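Local coordinates for protein probable FAD-dependent oxidoreductase PA4991 (Pseudomonas aeruginosa PAO1, PDB 5EZ7) that binds one FAD per subunit and probably acts as an FAD-dependent oxidoreductase on a substrate that is still unknown, at residues V47-G51 with Y270-D274; R227-M231 with I275-V281; Q4-D9 with S369-P375. All blocks are in the same frame, centred on the assembly; numbering follows the deposited sequence.

The centres of contacts 1 and 2 lie about 11 Å apart, and the two touch where CE of M231 packs on G272 and L271. Both reach the eight-stranded mixed sheet, in which strands 267-272 and 224-236 are neighbours; along the chain their segments alternate, in the order 47-51, 227-231, 270-274, 275-281. Contact 3 joins 4-9 to 369-375 and so encloses both others in sequence. Its centre is about 39 Å from that of contact 1 and about 44 Å from that of contact 2. Contacts 1 and 2 thus build part of the isoalloxazine side of the FAD pocket, while contact 3 ties the chain's N-terminal end to residues near its C-terminal end, far from that site.

Contact 1: residues V47-G51 with Y270-D274; sequences VKSQG and YLGGD. With FAD (flavin-adenine dinucleotide), chain B.
The hydroxyl of Y270 donates to the backbone carbonyl of K48, with OH 2.6 Å from O. It arrives in the carbonyl plane on a lone pair, at a C=O...OH angle of 141°. A chi1 of -167° sets the Y270 ring opposite its own backbone N, so that it leaves strand 267-272 toward the loop 47-51, and its edge takes both K48 O and S49 O; the latter lies 3.6 Å from CE2 of Y270. Q50 crosses the same ring obliquely: its CG is 3.8 Å from CD2 of Y270, and its amide plane stands 77° from the ring. Although NE2 of Q50 comes within 3.0 Å of Y270 O, the angle is too poor for a hydrogen bond. That amide nitrogen is instead bonded to T258 OG1 and T256 O. OE1 of Q50 lies against the backbone of G272, 3.5 Å from its N. W387 meets the Y270 ring edge-to-face.

The anchored loop lies against the isoalloxazine. N of Q50 is 3.1 Å from N5 of FAD, and CA of S49 is 3.4 Å from C6 of FAD, while the Y270 hydroxyl lies near the C7 methyl. Q50 and G51 are established FAD-binding residues, and the whole is a buried flavin site of the DAO family, in which a loop after strand 33-37 meets a strand of the large mixed sheet.

Contact 2: residues R227-M231 with I275-V281; sequences RPLHM and IAETDGV. With FAD (flavin-adenine dinucleotide), chain B.
CB of A276 packs against two residues of strand 224-236, 3.7 Å from SD of M231 and 4.1 Å from CD2 of L229. M231 is bent at chi2 (-61°), which brings its sulfur to both A276 and the C7 methyl of FAD. L229 divides its branches: CD1 sits 3.6 Å from C7M of FAD, whereas CD2 turns to the loop and meets A276 and E277, whose carboxylate end lies against it with OE2 of E277 3.7 Å from CD2 of L229. One residue back along the strand, the methyls of V281 cross the ring of P228 at about a right angle, with CG1 of V281 3.9 Å from CG of P228.

Around these apolar groups the backbone closes the contact. N of H230 donates to A276 O over 2.8 Å. CA-H...O contacts supplement it: L229 CA also approaches A276 O, and A276 CA approaches H230 O.

The H230 side chain, CG anti to the backbone N (chi1 -160°), brings ND1 within 2.9 Å of G280 O. That oxygen lies in the ring plane, but the nitrogen meets it from 47° above the carbonyl plane. NE2 of H230 bonds to T312 OG1, fixing both ring nitrogens. At the outer edge, a water donates to P228 O and weakly to E277 OE1. R227 and E277 carry opposite charges without forming a salt bridge; their partners are E319 and R317 respectively.

With ND1 assigned as the donor to G280 O, NE2 would be expected to accept from T312 if H230 is neutral. The two H230 bonds thus fasten the strand to the loop at A276 and to the first turn of helix 278-282 at G280, beside an apolar patch that meets the flavin methyl.

Contact 3: residues Q4-D9 with S369-P375; sequences QALSTD and SEHAALP
H371 lays one face of its imidazole over the backbone of T8, whose CA stands 3.6 Å above the ring plane and over its centre. Both nitrogens are held at the edge. ND1 of H371 shares a hydrogen bond with the hydroxyl of S7, at 2.6 Å from OG, in which either atom could be the donor. The S7 chi1 of 165° turns OG away from that residue's own N and directs the hydroxyl to the imidazole. At the other ring nitrogen, NE2 of H371 donates to OD1 of D9 over 2.7 Å in a nearly straight bond. These two bonds, together with the T8 backbone lying over one face, restrict rotation of the imidazole.

OD1 of D9 is gripped from both faces of its carboxylate. H371 NE2 approaches from 61° out of that plane, and the backbone N of S369 reaches OD1 at 3.0 Å from the opposite face, on the syn side. Q200 NE2 supplies a further bond to OD1, and OD2 is bonded to the backbone N of A32. This concentration of donors would be expected to stabilise the negative charge of D9, and its carboxylate could in turn favour a protonated H371.

Toward the chain start the contact becomes apolar. L6 CD2 sits 3.6 Å from CD of P375, while its other methyl, CD1, meets CD2 of L374 at 4.0 Å, the two leucines crossing at about a right angle. The amide end of Q4 covers the P375 ring, with NE2 3.8 Å from CG of P375.

The segments run 148° apart in end-to-end direction, with no backbone-to-backbone hydrogen bond between them. A His-carboxylate hydrogen bond joins the residues just after strand 6-7, an edge strand of the four-stranded mixed sheet, to the loop following helix 350-364.

Contact 1: residues V47-G51 with Y270-D274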
loop_
_atom_site.group_PDB
_atom_site.type_symbol
_atom_site.label_atom_id
_atom_site.label_comp_id
_atom_site.label_asym_id
_atom_site.label_seq_id
_atom_site.Cartn_x
_atom_site.Cartn_y
_atom_site.Cartn_z
ATOM N N VAL A 47 4.254 -2.830 1.889
ATOM C CA VAL A 47 4.805 -4.173 1.653
ATOM C C VAL A 47 4.147 -5.174 2.581
ATOM O O VAL A 47 4.287 -6.351 2.345
ATOM C CB VAL A 47 6.349 -4.175 1.787
ATOM C CG1 VAL A 47 6.969 -5.528 1.642
ATOM C CG2 VAL A 47 6.924 -3.424 0.621
ATOM N N LYS A 48 3.471 -4.694 3.638
ATOM C CA LYS A 48 2.678 -5.544 4.511
ATOM C C LYS A 48 1.233 -5.722 4.065
ATOM O O LYS A 48 0.482 -6.455 4.709
ATOM C CB LYS A 48 2.700 -5.016 5.946
ATOM C CG LYS A 48 4.093 -4.953 6.541
ATOM C CD LYS A 48 3.975 -4.417 7.954
ATOM C CE LYS A 48 5.310 -4.405 8.704
ATOM N NZ LYS A 48 6.020 -3.146 8.377
ATOM N N SER A 49 0.824 -5.082 2.974
ATOM C CA SER A 49 -0.524 -5.283 2.496
ATOM C C SER A 49 -0.680 -6.666 1.870
ATOM O O SER A 49 0.306 -7.404 1.669
ATOM C CB SER A 49 -0.947 -4.201 1.484
ATOM O OG SER A 49 -0.165 -4.188 0.300
ATOM N N GLN A 50 -1.915 -6.999 1.554
ATOM C CA GLN A 50 -2.211 -8.240 0.839
ATOM C C GLN A 50 -2.169 -8.015 -0.672
ATOM O O GLN A 50 -2.258 -8.964 -1.428
ATOM C CB GLN A 50 -3.542 -8.833 1.298
ATOM C CG GLN A 50 -3.512 -9.304 2.751
ATOM C CD GLN A 50 -4.597 -10.354 3.079
ATOM O OE1 GLN A 50 -5.649 -10.026 3.606
ATOM N NE2 GLN A 50 -4.331 -11.606 2.744
ATOM N N GLY A 51 -2.018 -6.765 -1.116
ATOM C CA GLY A 51 -1.747 -6.466 -2.531
ATOM C C GLY A 51 -2.976 -6.531 -3.397
ATOM O O GLY A 51 -2.876 -6.517 -4.628
ATOM N N TYR A 270 -1.002 -15.720 3.719
ATOM C CA TYR A 270 -1.125 -14.534 4.531
ATOM C C TYR A 270 -2.613 -14.320 4.793
ATOM O O TYR A 270 -3.402 -14.220 3.839
ATOM C CB TYR A 270 -0.516 -13.381 3.735
ATOM C CG TYR A 270 -0.249 -12.102 4.465
ATOM C CD1 TYR A 270 0.063 -12.074 5.807
ATOM C CD2 TYR A 270 -0.243 -10.889 3.771
ATOM C CE1 TYR A 270 0.325 -10.863 6.461
ATOM C CE2 TYR A 270 0.014 -9.691 4.413
ATOM C CZ TYR A 270 0.295 -9.678 5.765
ATOM O OH TYR A 270 0.559 -8.480 6.414
ATOM N N LEU A 271 -2.990 -14.268 6.070
ATOM C CA LEU A 271 -4.373 -14.211 6.457
ATOM C C LEU A 271 -4.770 -12.892 7.080
ATOM O O LEU A 271 -4.336 -12.578 8.192
ATOM C CB LEU A 271 -4.703 -15.321 7.463
ATOM C CG LEU A 271 -4.222 -16.763 7.274
ATOM C CD1 LEU A 271 -4.775 -17.612 8.415
ATOM C CD2 LEU A 271 -4.648 -17.377 5.953
ATOM N N GLY A 272 -5.664 -12.178 6.396
ATOM C CA GLY A 272 -6.369 -11.002 6.941
ATOM C C GLY A 272 -7.846 -11.264 7.071
ATOM O O GLY A 272 -8.267 -12.422 7.289
ATOM N N GLY A 273 -8.642 -10.210 6.904
ATOM C CA GLY A 273 -10.063 -10.259 7.178
ATOM C C GLY A 273 -10.438 -10.069 8.653
ATOM O O GLY A 273 -9.708 -9.427 9.420
ATOM N N ASP A 274 -11.572 -10.629 9.038
ATOM C CA ASP A 274 -12.149 -10.413 10.359
ATOM C C ASP A 274 -11.355 -11.138 11.460
ATOM O O ASP A 274 -11.390 -10.740 12.628
ATOM C CB ASP A 274 -13.624 -10.888 10.383
ATOM C CG ASP A 274 -14.342 -10.578 11.728
ATOM O OD1 ASP A 274 -14.773 -9.421 11.938
ATOM O OD2 ASP A 274 -14.471 -11.506 12.575
HETATM P PA FAD B . 2.985 3.569 4.035
HETATM O O1A FAD B . 3.110 2.370 3.153
HETATM O O2A FAD B . 2.863 3.414 5.525
HETATM O O5B FAD B . 4.215 4.510 3.692
HETATM C C5B FAD B . 4.565 5.625 4.488
HETATM C C4B FAD B . 6.054 5.817 4.298
HETATM O O4B FAD B . 6.456 7.050 4.919
HETATM C C3B FAD B . 6.854 4.673 4.927
HETATM O O3B FAD B . 7.716 4.062 3.964
HETATM C C2B FAD B . 7.623 5.356 6.042
HETATM O O2B FAD B . 8.910 4.805 6.309
HETATM C C1B FAD B . 7.690 6.808 5.561
HETATM N N9A FAD B . 7.839 7.777 6.654
HETATM C C8A FAD B . 7.176 7.773 7.823
HETATM N N7A FAD B . 7.576 8.809 8.581
HETATM C C5A FAD B . 8.498 9.492 7.893
HETATM C C6A FAD B . 9.318 10.686 8.143
HETATM N N6A FAD B . 9.175 11.338 9.307
HETATM N N1A FAD B . 10.165 11.095 7.185
HETATM C C2A FAD B . 10.284 10.426 6.024
HETATM N N3A FAD B . 9.570 9.320 5.728
HETATM C C4A FAD B . 8.679 8.817 6.618
HETATM N N1 FAD B . -5.036 -2.006 0.640
HETATM C C2 FAD B . -5.510 -2.577 -0.487
HETATM O O2 FAD B . -5.936 -1.840 -1.408
HETATM N N3 FAD B . -5.542 -3.910 -0.659
HETATM C C4 FAD B . -5.112 -4.758 0.272
HETATM O O4 FAD B . -5.140 -5.991 0.086
HETATM C C4X FAD B . -4.580 -4.212 1.526
HETATM N N5 FAD B . -4.134 -5.021 2.505
HETATM C C5X FAD B . -3.637 -4.508 3.645
HETATM C C6 FAD B . -3.171 -5.377 4.624
HETATM C C7 FAD B . -2.649 -4.893 5.806
HETATM C C7M FAD B . -2.136 -5.850 6.839
HETATM C C8 FAD B . -2.564 -3.426 6.021
HETATM C C8M FAD B . -1.990 -2.832 7.290
HETATM C C9 FAD B . -3.038 -2.564 5.049
HETATM C C9A FAD B . -3.579 -3.039 3.856
HETATM N N10 FAD B . -4.066 -2.177 2.833
HETATM C C10 FAD B . -4.560 -2.740 1.651
HETATM C "C1'" FAD B . -4.016 -0.730 2.959
HETATM C "C2'" FAD B . -2.676 -0.258 2.424
HETATM O "O2'" FAD B . -1.601 -1.088 2.887
HETATM C "C3'" FAD B . -2.426 1.197 2.792
HETATM O "O3'" FAD B . -3.631 1.949 2.546
HETATM C "C4'" FAD B . -1.285 1.782 1.964
HETATM O "O4'" FAD B . -0.231 0.837 1.774
HETATM C "C5'" FAD B . -0.695 3.013 2.624
HETATM O "O5'" FAD B . 0.258 3.610 1.733
HETATM P P FAD B . 1.107 4.864 2.240
HETATM O O1P FAD B . 2.228 5.103 1.262
HETATM O O2P FAD B . 0.125 5.941 2.531
HETATM O O3P FAD B . 1.643 4.381 3.672
#

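Contact 2: residues R227-M231 with I275-V281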
loop_
_atom_site.group_PDB
_atom_site.type_symbol
_atom_site.label_atom_id
_atom_site.label_comp_id
_atom_site.label_asym_id
_atom_site.label_seq_id
_atom_site.Cartn_x
_atom_site.Cartn_y
_atom_site.Cartn_z
ATOM N N ARG A 227 -5.712 1.974 13.195
ATOM C CA ARG A 227 -6.595 0.839 13.410
ATOM C C ARG A 227 -5.765 -0.399 13.253
ATOM O O ARG A 227 -5.399 -0.763 12.135
ATOM C CB ARG A 227 -7.741 0.840 12.441
ATOM C CG ARG A 227 -8.739 1.931 12.781
ATOM C CD ARG A 227 -9.602 2.253 11.573
ATOM N NE ARG A 227 -10.443 1.111 11.227
ATOM C CZ ARG A 227 -10.573 0.542 10.025
ATOM N NH1 ARG A 227 -11.385 -0.510 9.889
ATOM N NH2 ARG A 227 -9.937 0.991 8.964
ATOM N N PRO A 228 -5.435 -1.038 14.383
ATOM C CA PRO A 228 -4.502 -2.157 14.284
ATOM C C PRO A 228 -5.102 -3.407 13.577
ATOM O O PRO A 228 -6.316 -3.565 13.482
ATOM C CB PRO A 228 -4.144 -2.415 15.746
ATOM C CG PRO A 228 -5.412 -2.069 16.479
ATOM C CD PRO A 228 -6.016 -0.916 15.738
ATOM N N LEU A 229 -4.220 -4.218 13.022
ATOM C CA LEU A 229 -4.541 -5.552 12.499
ATOM C C LEU A 229 -3.606 -6.560 13.166
ATOM O O LEU A 229 -2.479 -6.210 13.515
ATOM C CB LEU A 229 -4.336 -5.583 10.979
ATOM C CG LEU A 229 -5.453 -4.932 10.156
ATOM C CD1 LEU A 229 -4.996 -4.781 8.737
ATOM C CD2 LEU A 229 -6.749 -5.729 10.161
ATOM N N HIS A 230 -4.067 -7.800 13.348
ATOM C CA HIS A 230 -3.215 -8.966 13.752
ATOM C C HIS A 230 -3.236 -10.038 12.660
ATOM O O HIS A 230 -4.042 -10.977 12.697
ATOM C CB HIS A 230 -3.721 -9.578 15.053
ATOM C CG HIS A 230 -2.712 -10.420 15.775
ATOM N ND1 HIS A 230 -2.978 -10.988 16.999
ATOM C CD2 HIS A 230 -1.433 -10.748 15.484
ATOM C CE1 HIS A 230 -1.909 -11.627 17.436
ATOM N NE2 HIS A 230 -0.953 -11.491 16.537
ATOM N N MET A 231 -2.350 -9.875 11.688
ATOM C CA MET A 231 -2.275 -10.756 10.536
ATOM C C MET A 231 -1.540 -12.027 10.916
ATOM O O MET A 231 -0.670 -11.989 11.773
ATOM C CB MET A 231 -1.496 -10.079 9.405
ATOM C CG MET A 231 -2.041 -8.739 8.912
ATOM S SD MET A 231 -3.696 -8.794 8.220
ATOM C CE MET A 231 -3.298 -9.613 6.671
ATOM N N ILE A 275 -10.660 -12.208 11.093
ATOM C CA ILE A 275 -9.767 -12.877 12.026
ATOM C C ILE A 275 -8.602 -11.948 12.468
ATOM O O ILE A 275 -8.102 -12.095 13.581
ATOM C CB ILE A 275 -9.209 -14.204 11.451
ATOM C CG1 ILE A 275 -8.646 -15.082 12.575
ATOM C CG2 ILE A 275 -8.154 -13.937 10.374
ATOM C CD1 ILE A 275 -7.854 -16.284 12.103
ATOM N N ALA A 276 -8.188 -11.020 11.601
ATOM C CA ALA A 276 -7.138 -10.058 11.924
ATOM C C ALA A 276 -7.655 -8.767 12.534
ATOM O O ALA A 276 -6.846 -7.954 12.880
ATOM C CB ALA A 276 -6.327 -9.745 10.692
ATOM N N GLU A 277 -8.969 -8.579 12.692
ATOM C CA GLU A 277 -9.552 -7.322 13.221
ATOM C C GLU A 277 -9.658 -7.374 14.735
ATOM O O GLU A 277 -8.889 -8.096 15.361
ATOM C CB GLU A 277 -10.910 -7.020 12.550
ATOM C CG GLU A 277 -10.757 -6.609 11.093
ATOM C CD GLU A 277 -10.385 -5.141 10.888
ATOM O OE1 GLU A 277 -10.229 -4.391 11.878
ATOM O OE2 GLU A 277 -10.253 -4.722 9.711
ATOM N N THR A 278 -10.583 -6.615 15.319
ATOM C CA THR A 278 -10.678 -6.394 16.761
ATOM C C THR A 278 -10.440 -7.610 17.725
ATOM O O THR A 278 -9.665 -7.486 18.687
ATOM C CB THR A 278 -12.032 -5.695 17.062
ATOM O OG1 THR A 278 -12.066 -4.468 16.304
ATOM C CG2 THR A 278 -12.215 -5.341 18.537
ATOM N N ASP A 279 -11.086 -8.754 17.494
ATOM C CA ASP A 279 -10.872 -9.902 18.387
ATOM C C ASP A 279 -9.526 -10.561 18.116
ATOM O O ASP A 279 -8.867 -10.975 19.044
ATOM C CB ASP A 279 -12.007 -10.910 18.315
ATOM C CG ASP A 279 -13.330 -10.306 18.708
ATOM O OD1 ASP A 279 -13.418 -9.656 19.781
ATOM O OD2 ASP A 279 -14.284 -10.468 17.923
ATOM N N GLY A 280 -9.096 -10.591 16.866
ATOM C CA GLY A 280 -7.731 -10.989 16.571
ATOM C C GLY A 280 -6.695 -10.116 17.247
ATOM O O GLY A 280 -5.717 -10.616 17.822
ATOM N N VAL A 281 -6.909 -8.811 17.186
ATOM C CA VAL A 281 -6.023 -7.871 17.863
ATOM C C VAL A 281 -5.944 -8.183 19.355
ATOM O O VAL A 281 -4.867 -8.151 19.913
ATOM C CB VAL A 281 -6.391 -6.379 17.587
ATOM C CG1 VAL A 281 -5.575 -5.425 18.460
ATOM C CG2 VAL A 281 -6.142 -6.025 16.117
HETATM P PA FAD B . 2.985 3.569 4.035
HETATM O O1A FAD B . 3.110 2.370 3.153
HETATM O O2A FAD B . 2.863 3.414 5.525
HETATM O O5B FAD B . 4.215 4.510 3.692
HETATM C C5B FAD B . 4.565 5.625 4.488
HETATM C C4B FAD B . 6.054 5.817 4.298
HETATM O O4B FAD B . 6.456 7.050 4.919
HETATM C C3B FAD B . 6.854 4.673 4.927
HETATM O O3B FAD B . 7.716 4.062 3.964
HETATM C C2B FAD B . 7.623 5.356 6.042
HETATM O O2B FAD B . 8.910 4.805 6.309
HETATM C C1B FAD B . 7.690 6.808 5.561
HETATM N N9A FAD B . 7.839 7.777 6.654
HETATM C C8A FAD B . 7.176 7.773 7.823
HETATM N N7A FAD B . 7.576 8.809 8.581
HETATM C C5A FAD B . 8.498 9.492 7.893
HETATM C C6A FAD B . 9.318 10.686 8.143
HETATM N N6A FAD B . 9.175 11.338 9.307
HETATM N N1A FAD B . 10.165 11.095 7.185
HETATM C C2A FAD B . 10.284 10.426 6.024
HETATM N N3A FAD B . 9.570 9.320 5.728
HETATM C C4A FAD B . 8.679 8.817 6.618
HETATM N N1 FAD B . -5.036 -2.006 0.640
HETATM C C2 FAD B . -5.510 -2.577 -0.487
HETATM O O2 FAD B . -5.936 -1.840 -1.408
HETATM N N3 FAD B . -5.542 -3.910 -0.659
HETATM C C4 FAD B . -5.112 -4.758 0.272
HETATM O O4 FAD B . -5.140 -5.991 0.086
HETATM C C4X FAD B . -4.580 -4.212 1.526
HETATM N N5 FAD B . -4.134 -5.021 2.505
HETATM C C5X FAD B . -3.637 -4.508 3.645
HETATM C C6 FAD B . -3.171 -5.377 4.624
HETATM C C7 FAD B . -2.649 -4.893 5.806
HETATM C C7M FAD B . -2.136 -5.850 6.839
HETATM C C8 FAD B . -2.564 -3.426 6.021
HETATM C C8M FAD B . -1.990 -2.832 7.290
HETATM C C9 FAD B . -3.038 -2.564 5.049
HETATM C C9A FAD B . -3.579 -3.039 3.856
HETATM N N10 FAD B . -4.066 -2.177 2.833
HETATM C C10 FAD B . -4.560 -2.740 1.651
HETATM C "C1'" FAD B . -4.016 -0.730 2.959
HETATM C "C2'" FAD B . -2.676 -0.258 2.424
HETATM O "O2'" FAD B . -1.601 -1.088 2.887
HETATM C "C3'" FAD B . -2.426 1.197 2.792
HETATM O "O3'" FAD B . -3.631 1.949 2.546
HETATM C "C4'" FAD B . -1.285 1.782 1.964
HETATM O "O4'" FAD B . -0.231 0.837 1.774
HETATM C "C5'" FAD B . -0.695 3.013 2.624
HETATM O "O5'" FAD B . 0.258 3.610 1.733
HETATM P P FAD B . 1.107 4.864 2.240
HETATM O O1P FAD B . 2.228 5.103 1.262
HETATM O O2P FAD B . 0.125 5.941 2.531
HETATM O O3P FAD B . 1.643 4.381 3.672
HETATM O O HOH W 1 -8.982 -3.357 14.896
#

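Contact 3: residues Q4-D9 with S369-P375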
loop_
_atom_site.group_PDB
_atom_site.type_symbol
_atom_site.label_atom_id
_atom_site.label_comp_id
_atom_site.label_asym_id
_atom_site.label_seq_id
_atom_site.Cartn_x
_atom_site.Cartn_y
_atom_site.Cartn_z
ATOM N N GLN A 4 24.787 20.449 -0.170
ATOM C CA GLN A 4 24.402 21.228 -1.364
ATOM C C GLN A 4 22.893 21.492 -1.374
ATOM O O GLN A 4 22.082 20.540 -1.296
ATOM C CB GLN A 4 24.809 20.455 -2.620
ATOM C CG GLN A 4 24.688 21.197 -3.945
ATOM C CD GLN A 4 25.109 20.311 -5.129
ATOM O OE1 GLN A 4 26.103 19.577 -5.067
ATOM N NE2 GLN A 4 24.333 20.353 -6.200
ATOM N N ALA A 5 22.505 22.758 -1.439
ATOM C CA ALA A 5 21.079 23.081 -1.407
ATOM C C ALA A 5 20.360 22.559 -2.652
ATOM O O ALA A 5 20.956 22.477 -3.718
ATOM C CB ALA A 5 20.875 24.575 -1.273
ATOM N N LEU A 6 19.090 22.198 -2.512
ATOM C CA LEU A 6 18.326 21.677 -3.632
ATOM C C LEU A 6 17.103 22.520 -3.912
ATOM O O LEU A 6 16.612 23.227 -3.050
ATOM C CB LEU A 6 17.861 20.247 -3.381
ATOM C CG LEU A 6 18.880 19.162 -2.992
ATOM C CD1 LEU A 6 18.200 17.794 -2.995
ATOM C CD2 LEU A 6 20.096 19.134 -3.904
ATOM N N SER A 7 16.595 22.364 -5.126
ATOM C CA SER A 7 15.461 23.108 -5.637
ATOM C C SER A 7 14.677 22.139 -6.541
ATOM O O SER A 7 15.286 21.503 -7.398
ATOM C CB SER A 7 16.036 24.309 -6.401
ATOM O OG SER A 7 15.113 24.936 -7.234
ATOM N N THR A 8 13.378 21.958 -6.297
ATOM C CA THR A 8 12.485 21.215 -7.200
ATOM C C THR A 8 11.108 21.857 -7.231
ATOM O O THR A 8 10.893 22.919 -6.640
ATOM C CB THR A 8 12.269 19.700 -6.808
ATOM O OG1 THR A 8 11.993 19.575 -5.393
ATOM C CG2 THR A 8 13.432 18.852 -7.289
ATOM N N ASP A 9 10.178 21.176 -7.913
ATOM C CA ASP A 9 8.799 21.565 -7.946
ATOM C C ASP A 9 8.028 20.997 -6.781
ATOM O O ASP A 9 7.410 21.769 -6.078
ATOM C CB ASP A 9 8.163 21.172 -9.283
ATOM C CG ASP A 9 8.875 21.838 -10.495
ATOM O OD1 ASP A 9 9.224 23.057 -10.431
ATOM O OD2 ASP A 9 9.098 21.110 -11.486
ATOM N N SER A 369 8.936 24.224 -13.212
ATOM C CA SER A 369 9.850 25.332 -13.395
ATOM C C SER A 369 11.208 24.795 -13.894
ATOM O O SER A 369 11.272 23.692 -14.376
ATOM C CB SER A 369 10.017 26.081 -12.086
ATOM O OG SER A 369 10.947 27.121 -12.293
ATOM N N GLU A 370 12.268 25.595 -13.807
ATOM C CA GLU A 370 13.603 25.151 -14.193
ATOM C C GLU A 370 14.483 25.033 -12.939
ATOM O O GLU A 370 14.494 25.923 -12.095
ATOM C CB GLU A 370 14.196 26.102 -15.255
ATOM C CG GLU A 370 15.084 25.410 -16.306
ATOM C CD GLU A 370 14.339 24.385 -17.202
ATOM O OE1 GLU A 370 14.562 23.138 -17.062
ATOM O OE2 GLU A 370 13.522 24.824 -18.055
ATOM N N HIS A 371 15.163 23.897 -12.803
ATOM C CA HIS A 371 16.022 23.598 -11.661
ATOM C C HIS A 371 17.283 22.896 -12.115
ATOM O O HIS A 371 17.269 22.103 -13.070
ATOM C CB HIS A 371 15.351 22.643 -10.687
ATOM C CG HIS A 371 14.011 23.096 -10.248
ATOM N ND1 HIS A 371 13.834 24.076 -9.292
ATOM C CD2 HIS A 371 12.779 22.746 -10.671
ATOM C CE1 HIS A 371 12.552 24.316 -9.148
ATOM N NE2 HIS A 371 11.889 23.511 -9.962
ATOM N N ALA A 372 18.365 23.173 -11.384
ATOM C CA ALA A 372 19.650 22.478 -11.539
ATOM C C ALA A 372 19.385 21.028 -11.390
ATOM O O ALA A 372 18.512 20.646 -10.617
ATOM C CB ALA A 372 20.619 22.909 -10.442
ATOM N N ALA A 373 20.148 20.215 -12.105
ATOM C CA ALA A 373 20.103 18.759 -11.923
ATOM C C ALA A 373 20.413 18.377 -10.467
ATOM O O ALA A 373 21.173 19.053 -9.769
ATOM C CB ALA A 373 21.081 18.084 -12.873
ATOM N N LEU A 374 19.792 17.311 -9.997
ATOM C CA LEU A 374 20.078 16.839 -8.641
ATOM C C LEU A 374 21.489 16.253 -8.616
ATOM O O LEU A 374 21.887 15.624 -9.592
ATOM C CB LEU A 374 19.059 15.778 -8.220
ATOM C CG LEU A 374 17.623 16.343 -8.112
ATOM C CD1 LEU A 374 16.559 15.257 -8.065
ATOM C CD2 LEU A 374 17.481 17.292 -6.926
ATOM N N PRO A 375 22.242 16.460 -7.510
ATOM C CA PRO A 375 23.535 15.748 -7.370
ATOM C C PRO A 375 23.280 14.282 -7.028
ATOM O O PRO A 375 22.148 13.826 -7.083
ATOM C CB PRO A 375 24.208 16.471 -6.184
ATOM C CG PRO A 375 23.054 16.896 -5.328
ATOM C CD PRO A 375 21.959 17.292 -6.313
#